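Local atomic coordinates of putative enoyl-CoA hydratase/isomerase (Bordetella parapertussis, PDB entry 3ISA), a protein that probably acts on acyl-CoA thioesters as an enoyl-CoA hydratase or isomerase of the crotonase family, its exact substrate and reaction being unknown. Residues D[115-120]-D[175-180]; D[22-27]-D[33-38]; D[53-58]-D[188-193]. All blocks are in the same frame, centred on the assembly; numbering follows the deposited sequence.

Interaction 1. Residues D[115-120]-D[175-180]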
loop_
_atom_site.group_PDB
_atom_site.type_symbol
_atom_site.label_atom_id
_atom_site.label_comp_id
_atom_site.label_asym_id
_atom_site.label_seq_id
_atom_site.Cartn_x
_atom_site.Cartn_y
_atom_site.Cartn_z
ATOM N N ASP D 115 6.777 -6.974 25.383
ATOM C CA ASP D 115 6.531 -6.089 24.235
ATOM C C ASP D 115 7.250 -4.721 24.365
ATOM O O ASP D 115 7.741 -4.151 23.372
ATOM C CB ASP D 115 5.029 -5.879 24.061
ATOM C CG ASP D 115 4.290 -7.174 23.736
ATOM O OD1 ASP D 115 4.743 -7.932 22.841
ATOM O OD2 ASP D 115 3.264 -7.439 24.391
ATOM N N LEU D 116 7.315 -4.214 25.590
ATOM C CA LEU D 116 8.013 -2.961 25.850
ATOM C C LEU D 116 9.496 -3.118 25.528
ATOM O O LEU D 116 10.092 -2.262 24.867
ATOM C CB LEU D 116 7.780 -2.510 27.292
ATOM C CG LEU D 116 8.547 -1.245 27.724
ATOM C CD1 LEU D 116 8.221 -0.043 26.812
ATOM C CD2 LEU D 116 8.205 -0.967 29.190
ATOM N N PHE D 117 10.064 -4.230 25.991
ATOM C CA PHE D 117 11.411 -4.645 25.657
ATOM C C PHE D 117 11.611 -4.719 24.125
ATOM O O PHE D 117 12.565 -4.128 23.593
ATOM C CB PHE D 117 11.667 -6.008 26.328
ATOM C CG PHE D 117 13.075 -6.497 26.201
ATOM C CD1 PHE D 117 14.073 -5.979 27.022
ATOM C CD2 PHE D 117 13.399 -7.509 25.291
ATOM C CE1 PHE D 117 15.392 -6.417 26.908
ATOM C CE2 PHE D 117 14.708 -7.971 25.183
ATOM C CZ PHE D 117 15.711 -7.423 26.006
ATOM N N ALA D 118 10.684 -5.397 23.431
ATOM C CA ALA D 118 10.712 -5.559 21.957
ATOM C C ALA D 118 10.680 -4.235 21.192
ATOM O O ALA D 118 11.313 -4.113 20.139
ATOM C CB ALA D 118 9.552 -6.468 21.487
ATOM N N ALA D 119 9.943 -3.251 21.731
ATOM C CA ALA D 119 9.791 -1.923 21.119
ATOM C C ALA D 119 11.113 -1.141 21.081
ATOM O O ALA D 119 11.260 -0.197 20.309
ATOM C CB ALA D 119 8.712 -1.118 21.868
ATOM N N CYS D 120 12.062 -1.533 21.930
ATOM C CA CYS D 120 13.367 -0.874 21.986
ATOM C C CYS D 120 14.324 -1.446 20.953
ATOM O O CYS D 120 14.272 -2.638 20.685
ATOM C CB CYS D 120 13.971 -1.019 23.375
ATOM S SG CYS D 120 13.018 -0.127 24.610
ATOM N N GLY D 175 17.565 -13.531 17.358
ATOM C CA GLY D 175 17.818 -12.102 17.151
ATOM C C GLY D 175 16.924 -11.184 17.977
ATOM O O GLY D 175 16.845 -9.979 17.707
ATOM N N PHE D 176 16.269 -11.749 18.991
ATOM C CA PHE D 176 15.452 -10.962 19.913
ATOM C C PHE D 176 16.324 -10.106 20.851
ATOM O O PHE D 176 15.911 -9.028 21.273
ATOM C CB PHE D 176 14.458 -11.850 20.682
ATOM C CG PHE D 176 13.399 -11.070 21.435
ATOM C CD1 PHE D 176 12.533 -10.208 20.759
ATOM C CD2 PHE D 176 13.269 -11.197 22.807
ATOM C CE1 PHE D 176 11.560 -9.476 21.459
ATOM C CE2 PHE D 176 12.305 -10.466 23.519
ATOM C CZ PHE D 176 11.448 -9.603 22.841
ATOM N N VAL D 177 17.523 -10.589 21.186
ATOM C CA VAL D 177 18.496 -9.763 21.926
ATOM C C VAL D 177 19.792 -9.636 21.125
ATOM O O VAL D 177 20.140 -10.542 20.355
ATOM C CB VAL D 177 18.763 -10.255 23.394
ATOM C CG1 VAL D 177 17.487 -10.183 24.239
ATOM C CG2 VAL D 177 19.339 -11.660 23.435
ATOM N N ARG D 178 20.470 -8.498 21.274
ATOM C CA ARG D 178 21.774 -8.258 20.643
ATOM C C ARG D 178 22.783 -9.225 21.217
ATOM O O ARG D 178 23.571 -9.832 20.491
ATOM C CB ARG D 178 22.267 -6.845 20.939
ATOM C CG ARG D 178 21.912 -5.840 19.901
ATOM C CD ARG D 178 22.100 -4.424 20.428
ATOM N NE ARG D 178 23.421 -3.865 20.131
ATOM C CZ ARG D 178 23.732 -3.211 19.010
ATOM N NH1 ARG D 178 24.960 -2.730 18.837
ATOM N NH2 ARG D 178 22.820 -3.040 18.061
ATOM N N ASP D 179 22.736 -9.355 22.536
ATOM C CA ASP D 179 23.638 -10.211 23.266
ATOM C C ASP D 179 23.132 -10.368 24.677
ATOM O O ASP D 179 22.225 -9.648 25.123
ATOM C CB ASP D 179 25.058 -9.631 23.285
ATOM C CG ASP D 179 26.123 -10.709 23.138
ATOM O OD1 ASP D 179 26.113 -11.685 23.928
ATOM O OD2 ASP D 179 26.959 -10.582 22.218
ATOM N N CYS D 180 23.721 -11.334 25.370
ATOM C CA CYS D 180 23.523 -11.498 26.784
ATOM C C CYS D 180 24.611 -10.728 27.507
ATOM O O CYS D 180 25.744 -10.650 27.030
ATOM C CB CYS D 180 23.538 -12.975 27.147
ATOM S SG CYS D 180 22.143 -13.820 26.392
#

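Interaction 2. Residues D[22-27]-D[33-38]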
loop_
_atom_site.group_PDB
_atom_site.type_symbol
_atom_site.label_atom_id
_atom_site.label_comp_id
_atom_site.label_asym_id
_atom_site.label_seq_id
_atom_site.Cartn_x
_atom_site.Cartn_y
_atom_site.Cartn_z
ATOM N N LEU D 22 11.347 1.141 35.672
ATOM C CA LEU D 22 10.080 0.641 36.184
ATOM C C LEU D 22 10.327 0.244 37.627
ATOM O O LEU D 22 11.261 -0.505 37.912
ATOM C CB LEU D 22 9.578 -0.557 35.372
ATOM C CG LEU D 22 8.943 -0.210 34.008
ATOM C CD1 LEU D 22 9.945 0.398 33.018
ATOM C CD2 LEU D 22 8.306 -1.455 33.400
ATOM N N SER D 23 9.506 0.789 38.523
ATOM C CA SER D 23 9.810 0.773 39.944
ATOM C C SER D 23 8.627 0.287 40.773
ATOM O O SER D 23 8.145 0.965 41.687
ATOM C CB SER D 23 10.277 2.161 40.384
ATOM O OG SER D 23 11.499 2.506 39.754
ATOM N N ARG D 24 8.140 -0.902 40.437
ATOM C CA ARG D 24 7.170 -1.584 41.279
ATOM C C ARG D 24 7.728 -2.981 41.612
ATOM O O ARG D 24 7.137 -3.998 41.235
ATOM C CB ARG D 24 5.806 -1.669 40.590
ATOM C CG ARG D 24 5.236 -0.309 40.152
ATOM C CD ARG D 24 3.873 -0.488 39.539
ATOM N NE ARG D 24 2.870 -0.798 40.557
ATOM C CZ ARG D 24 1.861 -1.656 40.400
ATOM N NH1 ARG D 24 1.710 -2.332 39.259
ATOM N NH2 ARG D 24 1.001 -1.840 41.393
ATOM N N PRO D 25 8.874 -3.030 42.325
ATOM C CA PRO D 25 9.560 -4.319 42.460
ATOM C C PRO D 25 8.852 -5.360 43.345
ATOM O O PRO D 25 9.218 -6.526 43.308
ATOM C CB PRO D 25 10.922 -3.930 43.044
ATOM C CG PRO D 25 10.637 -2.701 43.846
ATOM C CD PRO D 25 9.593 -1.954 43.045
ATOM N N GLU D 26 7.844 -4.949 44.117
ATOM C CA GLU D 26 7.046 -5.893 44.915
ATOM C C GLU D 26 5.887 -6.471 44.095
ATOM O O GLU D 26 5.208 -7.402 44.543
ATOM C CB GLU D 26 6.513 -5.233 46.202
ATOM C CG GLU D 26 7.584 -4.529 47.060
ATOM C CD GLU D 26 8.752 -5.444 47.428
ATOM O OE1 GLU D 26 8.536 -6.396 48.211
ATOM O OE2 GLU D 26 9.888 -5.210 46.938
ATOM N N LYS D 27 5.669 -5.899 42.904
ATOM C CA LYS D 27 4.609 -6.329 41.989
ATOM C C LYS D 27 5.177 -6.785 40.633
ATOM O O LYS D 27 4.468 -6.771 39.631
ATOM C CB LYS D 27 3.582 -5.201 41.783
ATOM C CG LYS D 27 2.627 -4.952 42.961
ATOM C CD LYS D 27 1.392 -5.854 42.906
ATOM C CE LYS D 27 0.550 -5.773 44.188
ATOM N NZ LYS D 27 -0.195 -4.498 44.340
ATOM N N ALA D 33 -2.391 0.964 35.418
ATOM C CA ALA D 33 -2.783 2.124 34.630
ATOM C C ALA D 33 -1.851 3.304 34.941
ATOM O O ALA D 33 -1.338 3.936 34.025
ATOM C CB ALA D 33 -4.264 2.487 34.864
ATOM N N GLU D 34 -1.574 3.529 36.233
ATOM C CA GLU D 34 -0.689 4.606 36.683
ATOM C C GLU D 34 0.735 4.528 36.089
ATOM O O GLU D 34 1.279 5.542 35.632
ATOM C CB GLU D 34 -0.648 4.654 38.225
ATOM C CG GLU D 34 -0.085 5.956 38.778
ATOM C CD GLU D 34 0.420 5.872 40.224
ATOM O OE1 GLU D 34 0.524 4.759 40.794
ATOM O OE2 GLU D 34 0.740 6.944 40.788
ATOM N N LEU D 35 1.340 3.341 36.107
ATOM C CA LEU D 35 2.668 3.173 35.517
ATOM C C LEU D 35 2.687 3.435 34.000
ATOM O O LEU D 35 3.580 4.140 33.509
ATOM C CB LEU D 35 3.257 1.794 35.856
ATOM C CG LEU D 35 4.652 1.467 35.294
ATOM C CD1 LEU D 35 5.687 2.597 35.522
ATOM C CD2 LEU D 35 5.125 0.178 35.955
ATOM N N VAL D 36 1.699 2.901 33.272
ATOM C CA VAL D 36 1.593 3.137 31.815
ATOM C C VAL D 36 1.487 4.636 31.544
ATOM O O VAL D 36 2.240 5.168 30.712
ATOM C CB VAL D 36 0.428 2.335 31.191
ATOM C CG1 VAL D 36 0.181 2.694 29.678
ATOM C CG2 VAL D 36 0.689 0.847 31.364
ATOM N N GLU D 37 0.609 5.330 32.272
ATOM C CA GLU D 37 0.469 6.782 32.071
ATOM C C GLU D 37 1.752 7.578 32.374
ATOM O O GLU D 37 2.069 8.533 31.673
ATOM C CB GLU D 37 -0.727 7.360 32.831
ATOM C CG GLU D 37 -2.099 6.894 32.338
ATOM C CD GLU D 37 -2.331 7.051 30.830
ATOM O OE1 GLU D 37 -2.079 8.138 30.266
ATOM O OE2 GLU D 37 -2.803 6.069 30.217
ATOM N N ALA D 38 2.478 7.168 33.412
ATOM C CA ALA D 38 3.768 7.752 33.756
ATOM C C ALA D 38 4.815 7.547 32.652
ATOM O O ALA D 38 5.612 8.453 32.365
ATOM C CB ALA D 38 4.268 7.154 35.066
#

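Interaction 3. Residues D[53-58]-D[188-193]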
loop_
_atom_site.group_PDB
_atom_site.type_symbol
_atom_site.label_atom_id
_atom_site.label_comp_id
_atom_site.label_asym_id
_atom_site.label_seq_id
_atom_site.Cartn_x
_atom_site.Cartn_y
_atom_site.Cartn_z
ATOM N N LEU D 53 19.034 9.293 23.769
ATOM C CA LEU D 53 18.879 7.897 24.164
ATOM C C LEU D 53 17.864 7.732 25.301
ATOM O O LEU D 53 17.955 8.412 26.342
ATOM C CB LEU D 53 20.228 7.321 24.617
ATOM C CG LEU D 53 20.184 5.908 25.211
ATOM C CD1 LEU D 53 19.909 4.850 24.121
ATOM C CD2 LEU D 53 21.489 5.582 25.946
ATOM N N LEU D 54 16.902 6.841 25.102
ATOM C CA LEU D 54 16.016 6.403 26.183
ATOM C C LEU D 54 16.423 5.018 26.620
ATOM O O LEU D 54 16.483 4.081 25.797
ATOM C CB LEU D 54 14.550 6.360 25.720
ATOM C CG LEU D 54 14.043 7.578 24.948
ATOM C CD1 LEU D 54 12.541 7.456 24.628
ATOM C CD2 LEU D 54 14.355 8.874 25.697
ATOM N N VAL D 55 16.692 4.884 27.914
ATOM C CA VAL D 55 17.032 3.589 28.507
ATOM C C VAL D 55 15.858 3.069 29.356
ATOM O O VAL D 55 15.275 3.810 30.165
ATOM C CB VAL D 55 18.327 3.670 29.372
ATOM C CG1 VAL D 55 18.645 2.312 30.015
ATOM C CG2 VAL D 55 19.502 4.185 28.545
ATOM N N PHE D 56 15.492 1.804 29.145
ATOM C CA PHE D 56 14.451 1.151 29.935
ATOM C C PHE D 56 14.989 -0.015 30.771
ATOM O O PHE D 56 15.616 -0.937 30.247
ATOM C CB PHE D 56 13.321 0.662 29.031
ATOM C CG PHE D 56 12.596 1.779 28.328
ATOM C CD1 PHE D 56 11.452 2.338 28.903
ATOM C CD2 PHE D 56 13.060 2.277 27.106
ATOM C CE1 PHE D 56 10.782 3.371 28.278
ATOM C CE2 PHE D 56 12.383 3.329 26.454
ATOM C CZ PHE D 56 11.241 3.867 27.051
ATOM N N ALA D 57 14.705 0.025 32.070
ATOM C CA ALA D 57 15.181 -1.010 32.988
ATOM C C ALA D 57 14.134 -1.256 34.061
ATOM O O ALA D 57 13.197 -0.482 34.199
ATOM C CB ALA D 57 16.513 -0.601 33.610
ATOM N N GLY D 58 14.281 -2.347 34.805
ATOM C CA GLY D 58 13.369 -2.641 35.892
ATOM C C GLY D 58 14.101 -2.777 37.211
ATOM O O GLY D 58 15.163 -3.392 37.259
ATOM N N ALA D 188 28.453 0.213 30.873
ATOM C CA ALA D 188 29.246 0.338 29.646
ATOM C C ALA D 188 28.388 0.280 28.368
ATOM O O ALA D 188 28.655 1.008 27.392
ATOM C CB ALA D 188 30.353 -0.711 29.604
ATOM N N LEU D 189 27.363 -0.571 28.380
ATOM C CA LEU D 189 26.420 -0.662 27.254
ATOM C C LEU D 189 25.638 0.639 27.081
ATOM O O LEU D 189 25.385 1.078 25.956
ATOM C CB LEU D 189 25.463 -1.846 27.432
ATOM C CG LEU D 189 26.047 -3.256 27.308
ATOM C CD1 LEU D 189 24.957 -4.284 27.631
ATOM C CD2 LEU D 189 26.647 -3.504 25.931
ATOM N N ILE D 190 25.280 1.259 28.202
ATOM C CA ILE D 190 24.559 2.534 28.176
ATOM C C ILE D 190 25.437 3.629 27.575
ATOM O O ILE D 190 24.997 4.384 26.689
ATOM C CB ILE D 190 24.033 2.928 29.577
ATOM C CG1 ILE D 190 22.958 1.928 30.009
ATOM C CG2 ILE D 190 23.472 4.376 29.566
ATOM C CD1 ILE D 190 22.538 2.030 31.477
ATOM N N ASP D 191 26.690 3.686 28.029
ATOM C CA ASP D 191 27.658 4.634 27.485
ATOM C C ASP D 191 27.847 4.443 25.978
ATOM O O ASP D 191 27.885 5.430 25.234
ATOM C CB ASP D 191 29.008 4.519 28.212
ATOM C CG ASP D 191 28.976 5.088 29.640
ATOM O OD1 ASP D 191 28.054 5.858 29.992
ATOM O OD2 ASP D 191 29.900 4.764 30.419
ATOM N N ALA D 192 27.940 3.187 25.529
ATOM C CA ALA D 192 28.098 2.896 24.101
ATOM C C ALA D 192 26.861 3.340 23.308
ATOM O O ALA D 192 26.985 3.924 22.221
ATOM C CB ALA D 192 28.379 1.408 23.872
ATOM N N ALA D 193 25.686 3.039 23.859
ATOM C CA ALA D 193 24.406 3.475 23.280
ATOM C C ALA D 193 24.306 4.994 23.217
ATOM O O ALA D 193 23.878 5.540 22.203
ATOM C CB ALA D 193 23.230 2.873 24.040
#

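Interaction 1. Residues D[115-120]-D[175-180]
Phe117 and Phe176 meet because each swings its ring away from its own backbone nitrogen, with chi1 -173° in Phe117 and -168° in Phe176, which brings the rings together between helix 112-119 and the loop at 175-178. The two rings lie with their centroids 5.6 Å apart and their planes at 56°, an oblique arrangement that is neither a stack nor a T-shaped pair. The closest approach is made by one flank of each ring, CD2 of Phe117 standing 3.6 Å from CE2 of Phe176. Val177 CG1 arrives at the rim of the Phe117 ring, in its plane, and rests 3.7 Å from CE2 of that ring, with CZ equally near. One helical position further on, the methyl of Ala118 abuts the edge of the Phe176 ring, its CB 3.6 Å from CE1. The aromatic ring of Phe176 is thus touched by two successive residues of the helix, while Phe117 is touched by two successive residues of the loop.

This is the place in the crotonase-like core where helix 112-119, which follows strand 108-110 and precedes strand 122-125 in the chain, meets the chain leaving helix 168-173. That helix ends in a Schellman motif, in which Gly175 adopts positive phi, and the loop leads directly to Phe176. The aromatic cluster reaches beyond the pair: Phe131 and Phe147 each form an edge-to-face contact with Phe176, and Phe131 also meets the Phe117 ring. The polar backbone around these buried rings is served by Arg123, which hydrogen-bonds the carbonyl oxygens of Gly175, Phe176 and Cys120 and thereby ties the loop to the end of the helix through its guanidinium group.

Interaction 2. Residues D[22-27]-D[33-38]
Leu35 reaches from the first turn of helix 33-48 toward the chain leaving strand 17-22, and a single methyl, CD2, does most of the touching. Its closest partner is the aliphatic part of Arg24, whose CD lies 3.9 Å away; the two side chains run past each other in opposite directions. Leu22 approaches the same methyl less closely, with CG 4.3 Å from Leu35 CD2. Placing CG opposite the backbone nitrogen (chi1 180°) sends the leucine branch out from the helix to these neighbours. Leu22 and Leu35 are buried here, and Arg24 adds only the aliphatic part of its chain.

The solvent side is looser. A type I turn from Arg24 to Lys27 leads the chain away from the helix, and Glu26 and Lys27 on it are exposed, as is Glu34, which stays apart from Arg24. The guanidinium group of Arg24, by contrast, is anchored outside the contact: NH1 forms a salt bridge with Asp68 and a hydrogen bond with the carbonyl oxygen of Ala30. The chain bends at chi3 (73°), and Lys27 CB sits over the centre of one guanidinium face.

Strand 9-13 adds Leu9 against Leu35, and helix 77-95 packs Ile87 against Val36, so helix 33-48 begins between this sheet edge and that helix.

Interaction 3. Residues D[53-58]-D[188-193]
Val55 and Ile190 cross at about a right angle, and each presents two methyls to the other. Val55 CG2 lies 4.1 Å from Ile190 CG2, and Val55 CG1 is 4.2 Å from CD1 at the far end of the isoleucine. The two ends of Ile190 come from different torsional branches: CG2 stands opposite the backbone nitrogen, whereas CG1 lies beside that nitrogen (chi1 -66°) and extends on to CD1.

Leu53, two residues earlier on the same face of the strand, is directed toward the helix and closes on Ala193. Its fork spans the alanine methyl, with CD2 3.7 Å and CD1 3.9 Å from Ala193 CB. CD2 also rests 3.8 Å from the carbonyl oxygen of Ile190.

The axes of 53-58 and 188-193 run nearly antiparallel (156°), 9.7 Å apart at closest approach. Helix 186-197 lies on one face of the sheet, where Leu102 of strand 100-105 touches Leu53, Ile190 and Ala193. On the other face, Leu54 and Phe56 pack against helix 33-48.

The contact consists of side-chain methyls, with one carbonyl oxygen as a van der Waals neighbour, and it rests on burial of apolar surface rather than on directed polar bonds.

How the interactions relate
Along the chain, interaction 2 closes first, and interaction 1 is then nested inside the long loop closed by interaction 3. Their centres lie 13 to 20 Å apart, yet each touches both others: Cys120 SG of interaction 1 packs 3.5 Å from Phe56 CD2 of interaction 3, Leu116 and Leu22 bring interactions 1 and 2 together, and a probable backbone hydrogen bond joins Leu22 to Ala57. Strand 53-58, central to the mixed sheet, is the common reference: strand 17-22 pairs with it, helices 33-48 and 186-197 cover its two faces, and strand 179-180 is the sheet's outermost strand within this chain. Together the contacts join early and late chain segments into one crotonase-like core.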